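Local coordinates for protein putative transcriptional regulator, sugar-binding family (Arthrobacter aurescens, PDB 3NZE) that probably regulates transcription as a SorC-family protein, its sugar-binding domain thought to sense a carbohydrate effector on behalf of a DNA-binding region, at residues A[252-255]-A[256-259]; A[12-15]-A[16-20]. All coordinates share one frame; numbering follows the deposited sequence.

Interaction 1: residues A[252-255]-A[256-259]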
loop_
_atom_site.group_PDB
_atom_site.type_symbol
_atom_site.label_atom_id
_atom_site.label_comp_id
_atom_site.label_asym_id
_atom_site.label_seq_id
_atom_site.Cartn_x
_atom_site.Cartn_y
_atom_site.Cartn_z
ATOM N N ILE A 252 4.849 2.982 9.110
ATOM C CA ILE A 252 4.672 4.358 9.565
ATOM C C ILE A 252 3.182 4.597 9.775
ATOM O O ILE A 252 2.383 4.342 8.875
ATOM C CB ILE A 252 5.218 5.377 8.544
ATOM C CG1 ILE A 252 6.699 5.117 8.261
ATOM C CG2 ILE A 252 5.035 6.820 9.062
ATOM C CD1 ILE A 252 6.937 4.277 7.048
ATOM N N LEU A 253 2.798 5.048 10.970
ATOM C CA LEU A 253 1.381 5.247 11.266
ATOM C C LEU A 253 1.184 6.323 12.316
ATOM O O LEU A 253 2.113 6.671 13.043
ATOM C CB LEU A 253 0.716 3.940 11.714
ATOM C CG LEU A 253 0.883 3.472 13.167
ATOM C CD1 LEU A 253 0.010 2.252 13.435
ATOM C CD2 LEU A 253 2.339 3.156 13.524
ATOM N N ASP A 254 -0.034 6.863 12.391
ATOM C CA ASP A 254 -0.302 7.947 13.322
ATOM C C ASP A 254 -0.498 7.409 14.732
ATOM O O ASP A 254 -0.841 6.239 14.918
ATOM C CB ASP A 254 -1.546 8.724 12.899
ATOM C CG ASP A 254 -2.794 7.867 12.916
ATOM O OD1 ASP A 254 -2.928 7.006 12.021
ATOM O OD2 ASP A 254 -3.632 8.051 13.835
ATOM N N GLU A 255 -0.298 8.292 15.702
ATOM C CA GLU A 255 -0.391 7.973 17.122
ATOM C C GLU A 255 -1.694 7.266 17.491
ATOM O O GLU A 255 -1.676 6.267 18.202
ATOM C CB GLU A 255 -0.232 9.264 17.929
ATOM C CG GLU A 255 -0.311 9.109 19.431
ATOM C CD GLU A 255 -0.194 10.448 20.142
ATOM O OE1 GLU A 255 0.225 11.433 19.493
ATOM O OE2 GLU A 255 -0.527 10.516 21.342
ATOM N N ALA A 256 -2.828 7.776 17.016
ATOM C CA ALA A 256 -4.104 7.158 17.369
ATOM C C ALA A 256 -4.209 5.720 16.862
ATOM O O ALA A 256 -4.664 4.831 17.589
ATOM C CB ALA A 256 -5.272 7.991 16.868
ATOM N N SER A 257 -3.795 5.498 15.617
ATOM C CA SER A 257 -3.777 4.153 15.055
ATOM C C SER A 257 -2.847 3.245 15.854
ATOM O O SER A 257 -3.151 2.080 16.059
ATOM C CB SER A 257 -3.340 4.167 13.583
ATOM O OG SER A 257 -4.266 4.862 12.770
ATOM N N ALA A 258 -1.713 3.776 16.310
ATOM C CA ALA A 258 -0.754 2.949 17.045
ATOM C C ALA A 258 -1.338 2.529 18.383
ATOM O O ALA A 258 -1.145 1.397 18.827
ATOM C CB ALA A 258 0.563 3.682 17.236
ATOM N N ARG A 259 -2.065 3.441 19.017
ATOM C CA ARG A 259 -2.701 3.131 20.295
ATOM C C ARG A 259 -3.755 2.044 20.137
ATOM O O ARG A 259 -3.904 1.178 21.001
ATOM C CB ARG A 259 -3.297 4.396 20.919
ATOM C CG ARG A 259 -2.237 5.352 21.471
ATOM C CD ARG A 259 -2.871 6.526 22.234
ATOM N NE ARG A 259 -1.961 7.662 22.365
ATOM C CZ ARG A 259 -0.922 7.696 23.198
ATOM N NH1 ARG A 259 -0.648 6.651 23.970
ATOM N NH2 ARG A 259 -0.145 8.773 23.256
HETATM O O HOH W 1 -3.385 10.429 15.361
#
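Asp254 caps the helix that begins where strand 250-254 ends: its carboxylate folds over the first turn and takes the backbone N-H of Ser257, OD2 to N 3.1 Å, the mark of an N-cap. The approach is from above the carboxylate plane, 58° out of it, whereas the Ser257 hydroxyl gives its proton to OD1 on the syn side, OG to OD1 2.6 Å. Asp254 reaches both because its CG sits between the backbone N and the carbonyl carbon (chi1 63°), which turns the carboxylate back over the helix end. A water donates to OD2 and accepts from Ala256 N, bridging cap and first turn, and OD1 also accepts from Gly232 N. The Asp254 carbonyl starts the helical pattern by accepting from Ala258 N at 3.0 Å. Before the cap, Leu253 lays CD1 against the Ala258 backbone, 3.7 Å from N, and CG against Ala258 CB, an apolar contact between strand end and first turn. One turn apart, Glu255 and Arg259 run side by side. Glu255 is fully extended, with CG anti to its backbone N, and its carboxylate plane stands 64° from the guanidinium. The salt bridge uses one oxygen: Glu255 OE2, met on its anti side, lies at the guanidinium edge 2.6 Å from Arg259 NH2, with a weak second bond from NE at 3.4 Å.

Interaction 2: residues A[12-15]-A[16-20]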
loop_
_atom_site.group_PDB
_atom_site.type_symbol
_atom_site.label_atom_id
_atom_site.label_comp_id
_atom_site.label_asym_id
_atom_site.label_seq_id
_atom_site.Cartn_x
_atom_site.Cartn_y
_atom_site.Cartn_z
ATOM N N LEU A 12 5.241 3.534 22.224
ATOM C CA LEU A 12 4.351 2.831 21.304
ATOM C C LEU A 12 5.156 2.105 20.221
ATOM O O LEU A 12 4.787 1.004 19.808
ATOM C CB LEU A 12 3.331 3.795 20.678
ATOM C CG LEU A 12 2.308 4.350 21.682
ATOM C CD1 LEU A 12 1.584 5.573 21.118
ATOM C CD2 LEU A 12 1.311 3.273 22.075
ATOM N N GLU A 13 6.248 2.718 19.765
ATOM C CA GLU A 13 7.094 2.082 18.759
ATOM C C GLU A 13 7.650 0.790 19.333
ATOM O O GLU A 13 7.641 -0.250 18.672
ATOM C CB GLU A 13 8.226 3.009 18.317
ATOM C CG GLU A 13 7.713 4.182 17.501
ATOM C CD GLU A 13 8.748 5.261 17.253
ATOM O OE1 GLU A 13 9.869 5.173 17.803
ATOM O OE2 GLU A 13 8.435 6.209 16.500
ATOM N N SER A 14 8.124 0.858 20.570
ATOM C CA SER A 14 8.684 -0.319 21.206
ATOM C C SER A 14 7.655 -1.433 21.298
ATOM O O SER A 14 7.945 -2.596 20.993
ATOM C CB SER A 14 9.196 0.018 22.604
ATOM O OG SER A 14 9.779 -1.128 23.188
ATOM N N GLN A 15 6.442 -1.082 21.721
ATOM C CA GLN A 15 5.395 -2.080 21.864
ATOM C C GLN A 15 5.050 -2.739 20.539
ATOM O O GLN A 15 4.909 -3.955 20.468
ATOM C CB GLN A 15 4.161 -1.479 22.546
ATOM C CG GLN A 15 4.462 -1.036 23.975
ATOM C CD GLN A 15 3.422 -0.099 24.558
ATOM O OE1 GLN A 15 2.227 -0.232 24.298
ATOM N NE2 GLN A 15 3.876 0.854 25.368
ATOM N N ILE A 16 4.902 -1.934 19.485
ATOM C CA ILE A 16 4.583 -2.472 18.169
ATOM C C ILE A 16 5.733 -3.313 17.611
ATOM O O ILE A 16 5.507 -4.384 17.044
ATOM C CB ILE A 16 4.204 -1.336 17.198
ATOM C CG1 ILE A 16 2.895 -0.691 17.663
ATOM C CG2 ILE A 16 4.102 -1.851 15.769
ATOM C CD1 ILE A 16 2.583 0.650 16.995
ATOM N N ARG A 17 6.965 -2.835 17.770
ATOM C CA ARG A 17 8.141 -3.603 17.344
ATOM C C ARG A 17 8.121 -4.998 17.961
ATOM O O ARG A 17 8.320 -6.012 17.282
ATOM C CB ARG A 17 9.432 -2.910 17.789
ATOM C CG ARG A 17 10.163 -2.148 16.711
ATOM C CD ARG A 17 11.625 -1.965 17.086
ATOM N NE ARG A 17 11.796 -1.373 18.410
ATOM C CZ ARG A 17 11.753 -0.065 18.664
ATOM N NH1 ARG A 17 11.931 0.382 19.900
ATOM N NH2 ARG A 17 11.528 0.800 17.687
ATOM N N ASN A 18 7.898 -5.044 19.268
ATOM C CA ASN A 18 7.957 -6.309 19.991
ATOM C C ASN A 18 6.784 -7.226 19.698
ATOM O O ASN A 18 6.933 -8.450 19.643
ATOM C CB ASN A 18 8.097 -6.064 21.499
ATOM C CG ASN A 18 9.473 -5.542 21.868
ATOM O OD1 ASN A 18 10.447 -5.819 21.170
ATOM N ND2 ASN A 18 9.559 -4.766 22.946
ATOM N N GLN A 19 5.613 -6.636 19.510
ATOM C CA GLN A 19 4.406 -7.424 19.313
ATOM C C GLN A 19 4.223 -7.853 17.859
ATOM O O GLN A 19 3.690 -8.930 17.594
ATOM C CB GLN A 19 3.184 -6.642 19.815
ATOM C CG GLN A 19 1.844 -7.331 19.623
ATOM C CD GLN A 19 0.697 -6.504 20.190
ATOM O OE1 GLN A 19 0.913 -5.599 21.000
ATOM N NE2 GLN A 19 -0.526 -6.810 19.765
ATOM N N TYR A 20 4.668 -7.026 16.911
ATOM C CA TYR A 20 4.414 -7.310 15.501
ATOM C C TYR A 20 5.664 -7.583 14.669
ATOM O O TYR A 20 5.556 -7.955 13.508
ATOM C CB TYR A 20 3.575 -6.200 14.850
ATOM C CG TYR A 20 2.176 -6.143 15.415
ATOM C CD1 TYR A 20 1.190 -7.017 14.964
ATOM C CD2 TYR A 20 1.853 -5.246 16.428
ATOM C CE1 TYR A 20 -0.097 -6.979 15.488
ATOM C CE2 TYR A 20 0.571 -5.204 16.962
ATOM C CZ TYR A 20 -0.398 -6.075 16.486
ATOM O OH TYR A 20 -1.673 -6.041 17.010
HETATM O O HOH W 2 11.940 3.489 18.322
#
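Ile16 opens the second half of this helical stretch by donating its N-H to Leu12 O, 3.0 Å and nearly straight at 167°. Its CG1 branch, anti to the carbonyl carbon (chi1 -66°), passes 3.3 Å from the same Leu12 O, which lays the aliphatic chain back along the preceding turn, on the face turned to helix 255-261, where Ile16 also meets Leu261. Arg17 follows with the N-H to Glu13 O bond, N to O 2.8 Å. Its side chain bends at chi3 (-53°) and brings the guanidinium back over the backbone: Glu13 O lies over the centre of one face, and NH1 comes to 3.6 Å from Ser14 CA. A water in the guanidinium plane accepts from Arg17 NH2 and donates to Glu13 OE1, linking two opposite charges whose nearest atoms, OE1 and NH2, are 4.7 Å apart and make no direct salt bridge. The other carboxylate oxygen of Glu13 accepts from Val26 N, which ties the helix to strand 23-27. Asn18 donates its N-H to Ser14 O, and its amide stays beside that turn, with ND2 3.7 Å from Ser14 OG. Gln19 N bonds to Gln15 O at 2.9 Å, while the Gln15 amide turns to Asp7 through NE2. Tyr20 N closes the run on Ile16 O, and its hydroxyl is hydrogen-bonded to Leu261 O. Successive i to i+4 bonds define an alpha-helix, and buried Leu12 and Ile16 against exposed Arg17, Asn18 and Gln19 make it amphipathic: helix 9-20, packed on helix 255-261 and strand 23-27.

Interaction 2 comes first along the chain, on helix 9-20; interaction 1 follows near the other end of the modelled chain, where strand 250-254 passes into helix 255-261. Their centres are about 11 Å apart, and the two meet directly: Ala258 CB lies 3.7 Å from Ile16 CD1, and Arg259 NH1 lies 3.8 Å from Leu12 CD1. Strand 23-27, which follows helix 9-20, pairs in parallel with strand 250-254, so both helices lie beside neighbouring strands of one mixed sheet. Val26 touches Leu12, Leu253 and Ala258, placing it between the contacts. N- and C-terminal portions of the putative sugar-binding domain are thereby brought together, away from the calcium-binding residues Thr96 and Glu118.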